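Histidinol dehydrogenase (Elizabethkingia anophelis NUHP1, PDB 6AN0) probably catalyses, with zinc and two NAD+, the last step of histidine biosynthesis, oxidising L-histidinol through L-histidinaldehyde to L-histidine. Local coordinates at residues A[112-117]-A[404-409]; A[119-124]-A[391-396]; A[145-150]-A[370-375]; A[209-214]-A[231-236]. All blocks are in the same frame, centred on the assembly; numbering follows the deposited sequence.

Contact 1: A[112-117]-A[404-409]; sequences ETTEGV and IQNIGP
Asn406 and Thr114 approach from opposite directions: the amide nitrogen ND2 of Asn406 gives a hydrogen bond of 2.7 Å to Thr114 OG1, and the acceptor lies only 7° out of the amide plane. The same ND2 also bonds to the carbonyl oxygen of Glu115, at 3.2 Å between Asn406 ND2 and Glu115 O, arriving in the carbonyl plane on a lone pair. One NH2 group thus holds two acceptors close to its own plane, which fixes the rotation of the amide. Asn406 CG stands anti to its backbone N (chi1 175°), and this carries the amide out from helix 404-409 to the type II turn of Thr114 to Val117. Beneath the polar pair lies the tighter, apolar part. Ile407 CG2 packs on Thr114 CG2 at 3.5 Å, while Ile407 CD1 and Val117 CG2 reach toward each other tip to tip at 4.0 Å; Ile407 and Val117 are both buried. The other side is looser: Glu115 is exposed, its chain runs out extended, and its CB comes no nearer than 4.1 Å to Asn406 ND2. The turn links strand 111-114 to strand 117-132, and the facing residues belong to helix 401-417, whose Ile404 leans on Leu434 of helix 421-435. Asn96 of the second subunit packs against Thr114 and Ile407, placing this hairpin-to-helix joint beside the dimer interface.

Contact 2: A[119-124]-A[391-396]; sequences CWREAR and IKKITF. With HIS (histidine), chain U.
Over one face of the Trp120 indole sits Phe396 CB, a CH-pi contact with the carbon 3.6 Å from the centroid of the Trp120 six-membered ring. The Phe396 ring is nearly parallel to the indole, at 6°, but slid so far that the two barely overlap. At the indole edge Trp120 NE1 gives a hydrogen bond to Glu122 OE2 at 3.0 Å, using the anti lone pair of that oxygen, and Glu122 OE2 also lies above the rim of the Phe396 ring. The other oxygen, Glu122 OE1, is gripped end-on by both terminal nitrogens of Arg124, NH2 at 2.9 Å in a salt bridge; OE1 sits in the guanidinium plane, although both nitrogens approach from one face of the carboxylate. A bend at chi2 (-67°) folds Arg124 back toward Glu122, and its NE bonds to Ile346 O of the second subunit. On the opposite face, Lys393 CD lies over the Arg121 guanidinium, 3.6 Å from Arg121 CZ. Six backbone bonds join the antiparallel strands, including Phe396 N to Trp120 O at 2.8 Å.

The bound histidine accepts a bond from Ala123 N to its O at 3.1 Å, and gives a weak one from ND1 to Arg121 O. Lys393 NZ lies 3.7 Å from Arg121 NH2, and its salt bridges to Glu106 and to Asp388 of the second subunit probably offset the two like charges. Glu122 is thus paired with Arg124 within its strand, and Lys393 with acids of both subunits, beside a pocket whose hydrogen bonds to the ligand come from backbone groups, Glu106 O among them, while Lys393 and Ala123 pack on its imidazole.

Contact 3: A[145-150]-A[370-375]; sequences LMLGIP and NHTLPT
Met146 and Asn370 mark the closest backbone approach, 5.7 Å between Met146 CA and Asn370 CA. Segment 145-150 is helical, with a kink at Pro150, whose nitrogen makes no bond to the preceding turn; segment 370-375 is irregular. Asn370 ND2 donates to Met146 O at 2.8 Å, tilted 24° from the carbonyl plane. The other end of that amide, Asn370 OD1, accepts in its carbonyl plane, on a lone pair, from Thr372 N at 2.9 Å. The amide therefore holds the helix and its own loop at once.

Met146 then lies across His371: its CG is centred over one imidazole face, 3.5 Å from the His371 ring centroid and 2° off the normal. A bend at chi2 (-65°) directs the sulfur back to the loop, where Met146 SD takes a weak bond from His371 N. The Leu147 and Thr372 side chains cross at about a right angle, Leu147 CD2 touching Thr372 OG1 at 3.6 Å.

The ring is also held at its nitrogens, ND1 by the carbonyl of Asp364 and NE2 by Thr143 OG1. Asn370 forms an Asx turn, and the loop it shapes adjoins the metal site: the His371 side chain is about 6 Å from the zinc ion, whose ligands include His266 and Asp364.

Contact 4: A[209-214]-A[231-236]; sequences ADKIFG and GVAIDM. With EDO (1,2-ethanediol), chain D.
Lys211 with Ala233 and Ile212 with Ile234 form the two bridges of a parallel pairing, with CA atoms 4.4 Å apart in the first. Its backbone bonds are near-straight at the start, Ala233 N to Asp210 O at 3.0 Å and 173°, followed by Ile212 N to Ala233 O at 2.9 Å. They weaken at the far end, where Asp235 N to Ile212 O has an angle of only 131°.

Apolar contacts flank the pairing on both faces. The Ile212 and Val232 side chains cross at about a right angle, with Ile212 CD1 3.9 Å from Val232 CG2, and on the face of Lys211 and Ala233 the aliphatic Lys211 CG rests 3.7 Å from Ala233 CB. Asp235 CB approaches Phe213 CD1 at 3.4 Å, the carboxylate and ring planes steeply inclined.

The polar side-chain bonds gather at the C-terminal ends. Asp235 CG stands between its backbone N and carbonyl carbon (chi1 46°), which brings OD2 to Gly214 N at 2.9 Å; the donor meets Asp235 OD2 from above the carboxylate plane. The second oxygen, OD1, pairs with Lys224 of helix 218-227 in a salt bridge. A 1,2-ethanediol, probably from the crystallisation liquor, hydrogen-bonds to Asp235 O.

Where the backbone pairing of this beta-alpha-beta unit fades, one aspartate thus takes over, tying both strand ends to the connecting helix; Gly214 itself lies about 5 Å from the side chain of Tyr132, a probable NAD+-binding residue.

How the contacts relate
Contacts 1, 2 and 4 all reach the same mixed sheet and touch the second subunit, whereas contact 3 joins a helix to a loop within one chain. Contact 1 is the outlying, partly buried one, its centre about 41 Å from the chain centre; the other three are buried, and contact 3 is the most central. Contacts 1 and 2 share a neighbourhood through consecutive strands, Thr113 CG2 lying 4.2 Å from Cys119 SG. Contacts 3 and 4 touch through Met236 and Phe213. Backbone pairing dominates contacts 2 and 4, antiparallel and parallel respectively, while a single asparagine amide supplies the main polar link in contacts 1 and 3.

Contact 1: A[112-117]-A[404-409]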
loop_
_atom_site.group_PDB
_atom_site.type_symbol
_atom_site.label_atom_id
_atom_site.label_comp_id
_atom_site.label_asym_id
_atom_site.label_seq_id
_atom_site.Cartn_x
_atom_site.Cartn_y
_atom_site.Cartn_z
ATOM N N GLU A 112 14.839 -22.038 -2.162
ATOM C CA GLU A 112 14.367 -23.412 -2.304
ATOM C C GLU A 112 13.639 -23.747 -1.012
ATOM O O GLU A 112 14.263 -24.086 -0.005
ATOM C CB GLU A 112 15.512 -24.387 -2.580
ATOM C CG GLU A 112 15.026 -25.813 -2.901
ATOM C CD GLU A 112 16.159 -26.797 -3.151
ATOM O OE1 GLU A 112 16.151 -27.482 -4.200
ATOM O OE2 GLU A 112 17.050 -26.882 -2.291
ATOM N N THR A 113 12.308 -23.661 -1.033
ATOM C CA THR A 113 11.566 -23.855 0.213
ATOM C C THR A 113 11.605 -25.303 0.656
ATOM O O THR A 113 11.659 -25.591 1.858
ATOM C CB THR A 113 10.122 -23.371 0.052
ATOM O OG1 THR A 113 9.521 -24.009 -1.082
ATOM C CG2 THR A 113 10.103 -21.870 -0.173
ATOM N N THR A 114 11.581 -26.219 -0.299
ATOM C CA THR A 114 11.703 -27.642 -0.058
ATOM C C THR A 114 12.224 -28.235 -1.363
ATOM O O THR A 114 12.243 -27.560 -2.395
ATOM C CB THR A 114 10.364 -28.238 0.395
ATOM O OG1 THR A 114 10.541 -29.605 0.786
ATOM C CG2 THR A 114 9.337 -28.153 -0.710
ATOM N N GLU A 115 12.675 -29.485 -1.312
ATOM C CA GLU A 115 13.342 -30.055 -2.483
ATOM C C GLU A 115 12.464 -29.945 -3.725
ATOM O O GLU A 115 11.310 -30.377 -3.716
ATOM C CB GLU A 115 13.718 -31.517 -2.240
ATOM C CG GLU A 115 14.163 -32.214 -3.525
ATOM C CD GLU A 115 14.575 -33.665 -3.305
ATOM O OE1 GLU A 115 14.388 -34.180 -2.184
ATOM O OE2 GLU A 115 15.086 -34.286 -4.260
ATOM N N GLY A 116 13.012 -29.341 -4.784
ATOM C CA GLY A 116 12.307 -29.215 -6.054
ATOM C C GLY A 116 11.289 -28.096 -6.136
ATOM O O GLY A 116 10.485 -28.072 -7.079
ATOM N N VAL A 117 11.289 -27.166 -5.189
ATOM C CA VAL A 117 10.339 -26.068 -5.174
ATOM C C VAL A 117 11.145 -24.791 -5.008
ATOM O O VAL A 117 11.677 -24.530 -3.923
ATOM C CB VAL A 117 9.305 -26.207 -4.049
ATOM C CG1 VAL A 117 8.343 -25.027 -4.078
ATOM C CG2 VAL A 117 8.570 -27.554 -4.151
ATOM N N ILE A 404 6.941 -31.712 -7.105
ATOM C CA ILE A 404 5.520 -32.010 -6.940
ATOM C C ILE A 404 5.329 -33.367 -6.268
ATOM O O ILE A 404 4.370 -33.561 -5.513
ATOM C CB ILE A 404 4.772 -31.912 -8.290
ATOM C CG1 ILE A 404 3.252 -31.890 -8.073
ATOM C CG2 ILE A 404 5.150 -33.045 -9.239
ATOM C CD1 ILE A 404 2.768 -30.724 -7.214
ATOM N N GLN A 405 6.241 -34.320 -6.492
ATOM C CA GLN A 405 6.167 -35.565 -5.732
ATOM C C GLN A 405 6.374 -35.316 -4.238
ATOM O O GLN A 405 5.826 -36.043 -3.405
ATOM C CB GLN A 405 7.192 -36.570 -6.260
ATOM C CG GLN A 405 6.762 -37.258 -7.546
ATOM C CD GLN A 405 7.853 -38.116 -8.154
ATOM O OE1 GLN A 405 9.043 -37.805 -8.043
ATOM N NE2 GLN A 405 7.455 -39.208 -8.804
ATOM N N ASN A 406 7.122 -34.266 -3.891
ATOM C CA ASN A 406 7.433 -33.939 -2.502
ATOM C C ASN A 406 6.232 -33.308 -1.791
ATOM O O ASN A 406 5.749 -33.832 -0.781
ATOM C CB ASN A 406 8.653 -33.009 -2.484
ATOM C CG ASN A 406 9.006 -32.500 -1.099
ATOM O OD1 ASN A 406 8.630 -33.079 -0.079
ATOM N ND2 ASN A 406 9.742 -31.396 -1.063
ATOM N N ILE A 407 5.719 -32.192 -2.319
ATOM C CA ILE A 407 4.646 -31.475 -1.631
ATOM C C ILE A 407 3.261 -31.918 -2.080
ATOM O O ILE A 407 2.262 -31.528 -1.453
ATOM C CB ILE A 407 4.780 -29.950 -1.815
ATOM C CG1 ILE A 407 4.643 -29.551 -3.287
ATOM C CG2 ILE A 407 6.099 -29.477 -1.250
ATOM C CD1 ILE A 407 4.616 -28.019 -3.510
ATOM N N GLY A 408 3.167 -32.714 -3.142
ATOM C CA GLY A 408 1.901 -33.098 -3.728
ATOM C C GLY A 408 0.912 -33.783 -2.796
ATOM O O GLY A 408 -0.252 -33.374 -2.683
ATOM N N PRO A 409 1.339 -34.859 -2.134
ATOM C CA PRO A 409 0.407 -35.548 -1.216
ATOM C C PRO A 409 -0.152 -34.634 -0.135
ATOM O O PRO A 409 -1.349 -34.710 0.173
ATOM C CB PRO A 409 1.263 -36.681 -0.637
ATOM C CG PRO A 409 2.292 -36.947 -1.691
ATOM C CD PRO A 409 2.605 -35.603 -2.294
#

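Contact 2: A[119-124]-A[391-396]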
loop_
_atom_site.group_PDB
_atom_site.type_symbol
_atom_site.label_atom_id
_atom_site.label_comp_id
_atom_site.label_asym_id
_atom_site.label_seq_id
_atom_site.Cartn_x
_atom_site.Cartn_y
_atom_site.Cartn_z
ATOM N N CYS A 119 11.093 -20.601 -5.275
ATOM C CA CYS A 119 10.216 -19.434 -5.226
ATOM C C CYS A 119 11.048 -18.159 -5.157
ATOM O O CYS A 119 12.101 -18.128 -4.526
ATOM C CB CYS A 119 9.276 -19.462 -4.003
ATOM S SG CYS A 119 8.277 -20.959 -3.806
ATOM N N TRP A 120 10.551 -17.086 -5.770
ATOM C CA TRP A 120 11.255 -15.814 -5.660
ATOM C C TRP A 120 10.295 -14.698 -6.025
ATOM O O TRP A 120 9.147 -14.944 -6.405
ATOM C CB TRP A 120 12.519 -15.779 -6.538
ATOM C CG TRP A 120 12.287 -15.775 -8.042
ATOM C CD1 TRP A 120 12.249 -14.685 -8.865
ATOM C CD2 TRP A 120 12.102 -16.921 -8.884
ATOM N NE1 TRP A 120 12.041 -15.080 -10.169
ATOM C CE2 TRP A 120 11.954 -16.447 -10.209
ATOM C CE3 TRP A 120 12.053 -18.299 -8.652
ATOM C CZ2 TRP A 120 11.737 -17.304 -11.291
ATOM C CZ3 TRP A 120 11.843 -19.153 -9.735
ATOM C CH2 TRP A 120 11.693 -18.648 -11.036
ATOM N N ARG A 121 10.757 -13.464 -5.840
ATOM C CA ARG A 121 10.000 -12.291 -6.259
ATOM C C ARG A 121 10.842 -11.451 -7.196
ATOM O O ARG A 121 12.080 -11.442 -7.109
ATOM C CB ARG A 121 9.573 -11.392 -5.073
ATOM C CG ARG A 121 8.816 -12.053 -3.969
ATOM C CD ARG A 121 8.111 -10.971 -3.107
ATOM N NE ARG A 121 9.033 -10.199 -2.268
ATOM C CZ ARG A 121 8.634 -9.284 -1.386
ATOM N NH1 ARG A 121 7.337 -9.009 -1.262
ATOM N NH2 ARG A 121 9.513 -8.629 -0.646
ATOM N N GLU A 122 10.148 -10.700 -8.059
ATOM C CA GLU A 122 10.766 -9.704 -8.920
ATOM C C GLU A 122 9.893 -8.460 -8.951
ATOM O O GLU A 122 8.659 -8.553 -8.961
ATOM C CB GLU A 122 10.961 -10.199 -10.354
ATOM C CG GLU A 122 11.756 -11.484 -10.467
ATOM C CD GLU A 122 12.140 -11.791 -11.901
ATOM O OE1 GLU A 122 12.137 -10.865 -12.735
ATOM O OE2 GLU A 122 12.451 -12.962 -12.191
ATOM N N ALA A 123 10.546 -7.303 -9.017
ATOM C CA ALA A 123 9.843 -6.034 -9.138
ATOM C C ALA A 123 9.526 -5.735 -10.594
ATOM O O ALA A 123 10.292 -6.069 -11.501
ATOM C CB ALA A 123 10.684 -4.893 -8.560
ATOM N N ARG A 124 8.377 -5.090 -10.811
ATOM C CA ARG A 124 7.997 -4.576 -12.112
ATOM C C ARG A 124 7.390 -3.208 -11.850
ATOM O O ARG A 124 6.680 -3.031 -10.847
ATOM C CB ARG A 124 6.978 -5.469 -12.850
ATOM C CG ARG A 124 7.500 -6.862 -13.252
ATOM C CD ARG A 124 8.588 -6.769 -14.314
ATOM N NE ARG A 124 8.981 -8.107 -14.762
ATOM C CZ ARG A 124 9.943 -8.836 -14.217
ATOM N NH1 ARG A 124 10.642 -8.358 -13.199
ATOM N NH2 ARG A 124 10.199 -10.053 -14.698
ATOM N N ILE A 391 6.239 0.160 -7.701
ATOM C CA ILE A 391 6.435 -1.155 -8.291
ATOM C C ILE A 391 5.378 -2.114 -7.767
ATOM O O ILE A 391 4.710 -1.858 -6.763
ATOM C CB ILE A 391 7.843 -1.710 -7.981
ATOM C CG1 ILE A 391 8.037 -1.807 -6.462
ATOM C CG2 ILE A 391 8.898 -0.814 -8.592
ATOM C CD1 ILE A 391 9.300 -2.577 -6.038
ATOM N N LYS A 392 5.247 -3.239 -8.467
ATOM C CA LYS A 392 4.583 -4.432 -7.969
ATOM C C LYS A 392 5.653 -5.497 -7.778
ATOM O O LYS A 392 6.559 -5.620 -8.606
ATOM C CB LYS A 392 3.516 -4.943 -8.950
ATOM C CG LYS A 392 2.486 -3.904 -9.456
ATOM C CD LYS A 392 2.864 -3.286 -10.805
ATOM C CE LYS A 392 2.753 -4.292 -11.955
ATOM N NZ LYS A 392 3.009 -3.683 -13.301
ATOM N N LYS A 393 5.550 -6.265 -6.692
ATOM C CA LYS A 393 6.465 -7.375 -6.443
ATOM C C LYS A 393 5.733 -8.658 -6.813
ATOM O O LYS A 393 4.825 -9.092 -6.096
ATOM C CB LYS A 393 6.944 -7.395 -4.991
ATOM C CG LYS A 393 7.671 -6.097 -4.587
ATOM C CD LYS A 393 8.432 -6.247 -3.262
ATOM C CE LYS A 393 9.128 -4.941 -2.878
ATOM N NZ LYS A 393 9.894 -5.059 -1.597
ATOM N N ILE A 394 6.113 -9.239 -7.950
ATOM C CA ILE A 394 5.462 -10.428 -8.492
ATOM C C ILE A 394 6.152 -11.660 -7.916
ATOM O O ILE A 394 7.384 -11.742 -7.920
ATOM C CB ILE A 394 5.530 -10.424 -10.029
ATOM C CG1 ILE A 394 4.842 -9.161 -10.589
ATOM C CG2 ILE A 394 4.912 -11.707 -10.600
ATOM C CD1 ILE A 394 4.911 -9.065 -12.111
ATOM N N THR A 395 5.374 -12.637 -7.440
ATOM C CA THR A 395 5.979 -13.874 -6.972
ATOM C C THR A 395 6.014 -14.901 -8.101
ATOM O O THR A 395 5.107 -14.953 -8.946
ATOM C CB THR A 395 5.244 -14.441 -5.757
ATOM O OG1 THR A 395 3.858 -14.574 -6.063
ATOM C CG2 THR A 395 5.404 -13.491 -4.565
ATOM N N PHE A 396 7.101 -15.670 -8.126
ATOM C CA PHE A 396 7.368 -16.686 -9.134
ATOM C C PHE A 396 7.621 -18.006 -8.438
ATOM O O PHE A 396 8.289 -18.045 -7.396
ATOM C CB PHE A 396 8.611 -16.338 -9.982
ATOM C CG PHE A 396 8.412 -15.176 -10.923
ATOM C CD1 PHE A 396 8.105 -15.400 -12.256
ATOM C CD2 PHE A 396 8.553 -13.872 -10.481
ATOM C CE1 PHE A 396 7.922 -14.340 -13.128
ATOM C CE2 PHE A 396 8.365 -12.801 -11.355
ATOM C CZ PHE A 396 8.052 -13.047 -12.680
HETATM N N HIS U . 15.107 -8.743 -7.506
HETATM C CA HIS U . 13.881 -8.281 -8.129
HETATM C C HIS U . 14.018 -8.133 -9.643
HETATM O O HIS U . 13.392 -7.255 -10.247
HETATM C CB HIS U . 13.446 -6.960 -7.506
HETATM C CG HIS U . 12.479 -7.120 -6.376
HETATM N ND1 HIS U . 11.995 -8.349 -5.982
HETATM C CD2 HIS U . 11.903 -6.209 -5.559
HETATM C CE1 HIS U . 11.168 -8.187 -4.967
HETATM N NE2 HIS U . 11.099 -6.900 -4.688
HETATM O OXT HIS U . 14.740 -8.892 -10.294
HETATM O O HOH W 1 4.921 -9.716 -3.245
#

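Contact 3: A[145-150]-A[370-375]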
loop_
_atom_site.group_PDB
_atom_site.type_symbol
_atom_site.label_atom_id
_atom_site.label_comp_id
_atom_site.label_asym_id
_atom_site.label_seq_id
_atom_site.Cartn_x
_atom_site.Cartn_y
_atom_site.Cartn_z
ATOM N N LEU A 145 10.795 16.440 -7.354
ATOM C CA LEU A 145 11.935 15.529 -7.205
ATOM C C LEU A 145 11.560 14.284 -6.412
ATOM O O LEU A 145 11.950 13.164 -6.774
ATOM C CB LEU A 145 13.106 16.236 -6.512
ATOM C CG LEU A 145 13.752 17.410 -7.240
ATOM C CD1 LEU A 145 14.852 18.021 -6.372
ATOM C CD2 LEU A 145 14.293 16.961 -8.596
ATOM N N MET A 146 10.815 14.462 -5.317
ATOM C CA MET A 146 10.526 13.361 -4.397
ATOM C C MET A 146 9.672 12.273 -5.042
ATOM O O MET A 146 9.756 11.101 -4.649
ATOM C CB MET A 146 9.802 13.891 -3.154
ATOM C CG MET A 146 10.617 14.849 -2.292
ATOM S SD MET A 146 12.053 14.029 -1.558
ATOM C CE MET A 146 12.994 15.430 -0.928
ATOM N N LEU A 147 8.798 12.642 -5.970
ATOM C CA LEU A 147 7.903 11.680 -6.602
ATOM C C LEU A 147 8.374 11.277 -7.987
ATOM O O LEU A 147 8.244 10.108 -8.362
ATOM C CB LEU A 147 6.485 12.254 -6.695
ATOM C CG LEU A 147 5.906 12.668 -5.342
ATOM C CD1 LEU A 147 4.527 13.294 -5.529
ATOM C CD2 LEU A 147 5.820 11.488 -4.365
ATOM N N GLY A 148 8.972 12.215 -8.724
ATOM C CA GLY A 148 9.420 11.911 -10.076
ATOM C C GLY A 148 10.650 11.017 -10.117
ATOM O O GLY A 148 10.778 10.168 -11.003
ATOM N N ILE A 149 11.573 11.194 -9.177
ATOM C CA ILE A 149 12.841 10.463 -9.259
ATOM C C ILE A 149 12.613 8.972 -8.999
ATOM O O ILE A 149 13.104 8.138 -9.782
ATOM C CB ILE A 149 13.906 11.067 -8.317
ATOM C CG1 ILE A 149 14.431 12.384 -8.906
ATOM C CG2 ILE A 149 15.085 10.088 -8.116
ATOM C CD1 ILE A 149 15.463 13.117 -8.036
ATOM N N PRO A 150 11.911 8.560 -7.939
ATOM C CA PRO A 150 11.723 7.112 -7.765
ATOM C C PRO A 150 10.848 6.497 -8.848
ATOM O O PRO A 150 11.045 5.323 -9.195
ATOM C CB PRO A 150 11.089 6.988 -6.367
ATOM C CG PRO A 150 10.652 8.358 -5.985
ATOM C CD PRO A 150 11.533 9.307 -6.718
ATOM N N ASN A 370 12.751 10.665 1.446
ATOM C CA ASN A 370 11.543 11.178 0.805
ATOM C C ASN A 370 10.715 12.001 1.789
ATOM O O ASN A 370 10.451 11.550 2.904
ATOM C CB ASN A 370 10.691 10.034 0.265
ATOM C CG ASN A 370 9.860 10.464 -0.905
ATOM O OD1 ASN A 370 8.914 11.240 -0.751
ATOM N ND2 ASN A 370 10.238 10.008 -2.097
ATOM N N HIS A 371 10.283 13.193 1.371
ATOM C CA HIS A 371 9.500 14.030 2.273
ATOM C C HIS A 371 7.998 13.800 2.157
ATOM O O HIS A 371 7.224 14.465 2.867
ATOM C CB HIS A 371 9.866 15.525 2.095
ATOM C CG HIS A 371 9.267 16.216 0.898
ATOM N ND1 HIS A 371 9.846 17.343 0.349
ATOM C CD2 HIS A 371 8.130 16.001 0.190
ATOM C CE1 HIS A 371 9.104 17.778 -0.656
ATOM N NE2 HIS A 371 8.057 16.981 -0.773
ATOM N N THR A 372 7.561 12.892 1.276
ATOM C CA THR A 372 6.131 12.582 1.119
ATOM C C THR A 372 5.801 11.474 2.117
ATOM O O THR A 372 6.032 10.287 1.856
ATOM C CB THR A 372 5.811 12.186 -0.319
ATOM O OG1 THR A 372 6.283 13.214 -1.196
ATOM C CG2 THR A 372 4.300 12.091 -0.519
ATOM N N LEU A 373 5.260 11.869 3.267
ATOM C CA LEU A 373 5.247 11.064 4.480
ATOM C C LEU A 373 3.864 11.012 5.114
ATOM O O LEU A 373 3.079 11.952 4.980
ATOM C CB LEU A 373 6.233 11.632 5.503
ATOM C CG LEU A 373 7.706 11.588 5.117
ATOM C CD1 LEU A 373 8.496 12.567 5.987
ATOM C CD2 LEU A 373 8.220 10.171 5.323
ATOM N N PRO A 374 3.562 9.934 5.843
ATOM C CA PRO A 374 2.233 9.782 6.463
ATOM C C PRO A 374 2.087 10.666 7.694
ATOM O O PRO A 374 2.937 10.667 8.592
ATOM C CB PRO A 374 2.189 8.298 6.849
ATOM C CG PRO A 374 3.625 7.954 7.084
ATOM C CD PRO A 374 4.403 8.734 6.036
ATOM N N THR A 375 0.998 11.392 7.739
ATOM C CA THR A 375 0.731 12.373 8.778
ATOM C C THR A 375 -0.542 11.982 9.539
ATOM O O THR A 375 -1.218 11.003 9.203
ATOM C CB THR A 375 0.616 13.751 8.132
ATOM O OG1 THR A 375 0.867 14.766 9.113
ATOM C CG2 THR A 375 -0.769 13.885 7.553
#

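Contact 4: A[209-214]-A[231-236]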
loop_
_atom_site.group_PDB
_atom_site.type_symbol
_atom_site.label_atom_id
_atom_site.label_comp_id
_atom_site.label_asym_id
_atom_site.label_seq_id
_atom_site.Cartn_x
_atom_site.Cartn_y
_atom_site.Cartn_z
ATOM N N ALA A 209 -4.032 7.204 -15.189
ATOM C CA ALA A 209 -2.999 6.682 -14.313
ATOM C C ALA A 209 -3.434 5.366 -13.674
ATOM O O ALA A 209 -4.626 5.108 -13.483
ATOM C CB ALA A 209 -2.693 7.709 -13.221
ATOM N N ASP A 210 -2.448 4.526 -13.341
ATOM C CA ASP A 210 -2.704 3.374 -12.482
ATOM C C ASP A 210 -2.601 3.720 -11.004
ATOM O O ASP A 210 -3.242 3.066 -10.174
ATOM C CB ASP A 210 -1.712 2.240 -12.788
ATOM C CG ASP A 210 -1.792 1.768 -14.234
ATOM O OD1 ASP A 210 -0.737 1.699 -14.906
ATOM O OD2 ASP A 210 -2.916 1.458 -14.695
ATOM N N LYS A 211 -1.797 4.727 -10.667
ATOM C CA LYS A 211 -1.587 5.144 -9.285
ATOM C C LYS A 211 -1.311 6.644 -9.280
ATOM O O LYS A 211 -0.563 7.141 -10.129
ATOM C CB LYS A 211 -0.426 4.367 -8.640
ATOM C CG LYS A 211 -0.264 4.590 -7.139
ATOM C CD LYS A 211 0.654 3.509 -6.520
ATOM C CE LYS A 211 0.873 3.726 -5.025
ATOM N NZ LYS A 211 1.636 2.562 -4.418
ATOM N N ILE A 212 -1.917 7.358 -8.324
ATOM C CA ILE A 212 -1.802 8.813 -8.216
ATOM C C ILE A 212 -1.098 9.172 -6.912
ATOM O O ILE A 212 -1.463 8.665 -5.845
ATOM C CB ILE A 212 -3.188 9.483 -8.288
ATOM C CG1 ILE A 212 -3.838 9.221 -9.659
ATOM C CG2 ILE A 212 -3.091 10.984 -7.969
ATOM C CD1 ILE A 212 -5.355 9.557 -9.720
ATOM N N PHE A 213 -0.113 10.070 -7.004
ATOM C CA PHE A 213 0.727 10.504 -5.894
ATOM C C PHE A 213 0.592 12.006 -5.672
ATOM O O PHE A 213 0.408 12.769 -6.624
ATOM C CB PHE A 213 2.203 10.228 -6.179
ATOM C CG PHE A 213 2.561 8.781 -6.232
ATOM C CD1 PHE A 213 3.197 8.180 -5.159
ATOM C CD2 PHE A 213 2.275 8.020 -7.363
ATOM C CE1 PHE A 213 3.550 6.835 -5.205
ATOM C CE2 PHE A 213 2.624 6.678 -7.413
ATOM C CZ PHE A 213 3.258 6.087 -6.339
ATOM N N GLY A 214 0.757 12.434 -4.421
ATOM C CA GLY A 214 0.921 13.841 -4.113
ATOM C C GLY A 214 -0.218 14.402 -3.276
ATOM O O GLY A 214 -1.389 14.201 -3.586
ATOM N N GLY A 231 -10.892 2.169 -9.291
ATOM C CA GLY A 231 -9.819 1.274 -9.683
ATOM C C GLY A 231 -8.411 1.826 -9.576
ATOM O O GLY A 231 -7.468 1.053 -9.747
ATOM N N VAL A 232 -8.224 3.116 -9.314
ATOM C CA VAL A 232 -6.870 3.670 -9.251
ATOM C C VAL A 232 -6.313 3.473 -7.840
ATOM O O VAL A 232 -7.063 3.463 -6.856
ATOM C CB VAL A 232 -6.874 5.160 -9.678
ATOM C CG1 VAL A 232 -7.471 6.033 -8.600
ATOM C CG2 VAL A 232 -5.472 5.637 -10.038
ATOM N N ALA A 233 -4.992 3.265 -7.736
ATOM C CA ALA A 233 -4.321 3.237 -6.439
ATOM C C ALA A 233 -3.881 4.650 -6.064
ATOM O O ALA A 233 -3.667 5.491 -6.934
ATOM C CB ALA A 233 -3.108 2.296 -6.464
ATOM N N ILE A 234 -3.732 4.913 -4.759
ATOM C CA ILE A 234 -3.168 6.187 -4.319
ATOM C C ILE A 234 -2.019 5.935 -3.350
ATOM O O ILE A 234 -1.872 4.842 -2.799
ATOM C CB ILE A 234 -4.234 7.110 -3.680
ATOM C CG1 ILE A 234 -4.759 6.520 -2.367
ATOM C CG2 ILE A 234 -5.366 7.358 -4.693
ATOM C CD1 ILE A 234 -5.723 7.447 -1.640
ATOM N N ASP A 235 -1.191 6.975 -3.150
ATOM C CA ASP A 235 0.034 6.798 -2.364
ATOM C C ASP A 235 -0.275 6.562 -0.892
ATOM O O ASP A 235 0.160 5.559 -0.312
ATOM C CB ASP A 235 1.006 7.982 -2.539
ATOM C CG ASP A 235 0.348 9.365 -2.429
ATOM O OD1 ASP A 235 -0.898 9.495 -2.367
ATOM O OD2 ASP A 235 1.129 10.349 -2.435
ATOM N N MET A 236 -1.042 7.444 -0.282
ATOM C CA MET A 236 -1.366 7.302 1.131
ATOM C C MET A 236 -2.462 8.303 1.480
ATOM O O MET A 236 -2.711 9.223 0.693
ATOM C CB MET A 236 -0.131 7.565 1.980
ATOM C CG MET A 236 0.306 9.000 1.879
ATOM S SD MET A 236 1.855 9.245 2.748
ATOM C CE MET A 236 2.970 8.331 1.700
HETATM C C1 EDO D . 3.607 4.616 0.478
HETATM O O1 EDO D . 4.269 3.454 -0.038
HETATM C C2 EDO D . 3.057 5.334 -0.748
HETATM O O2 EDO D . 2.358 4.355 -1.502
#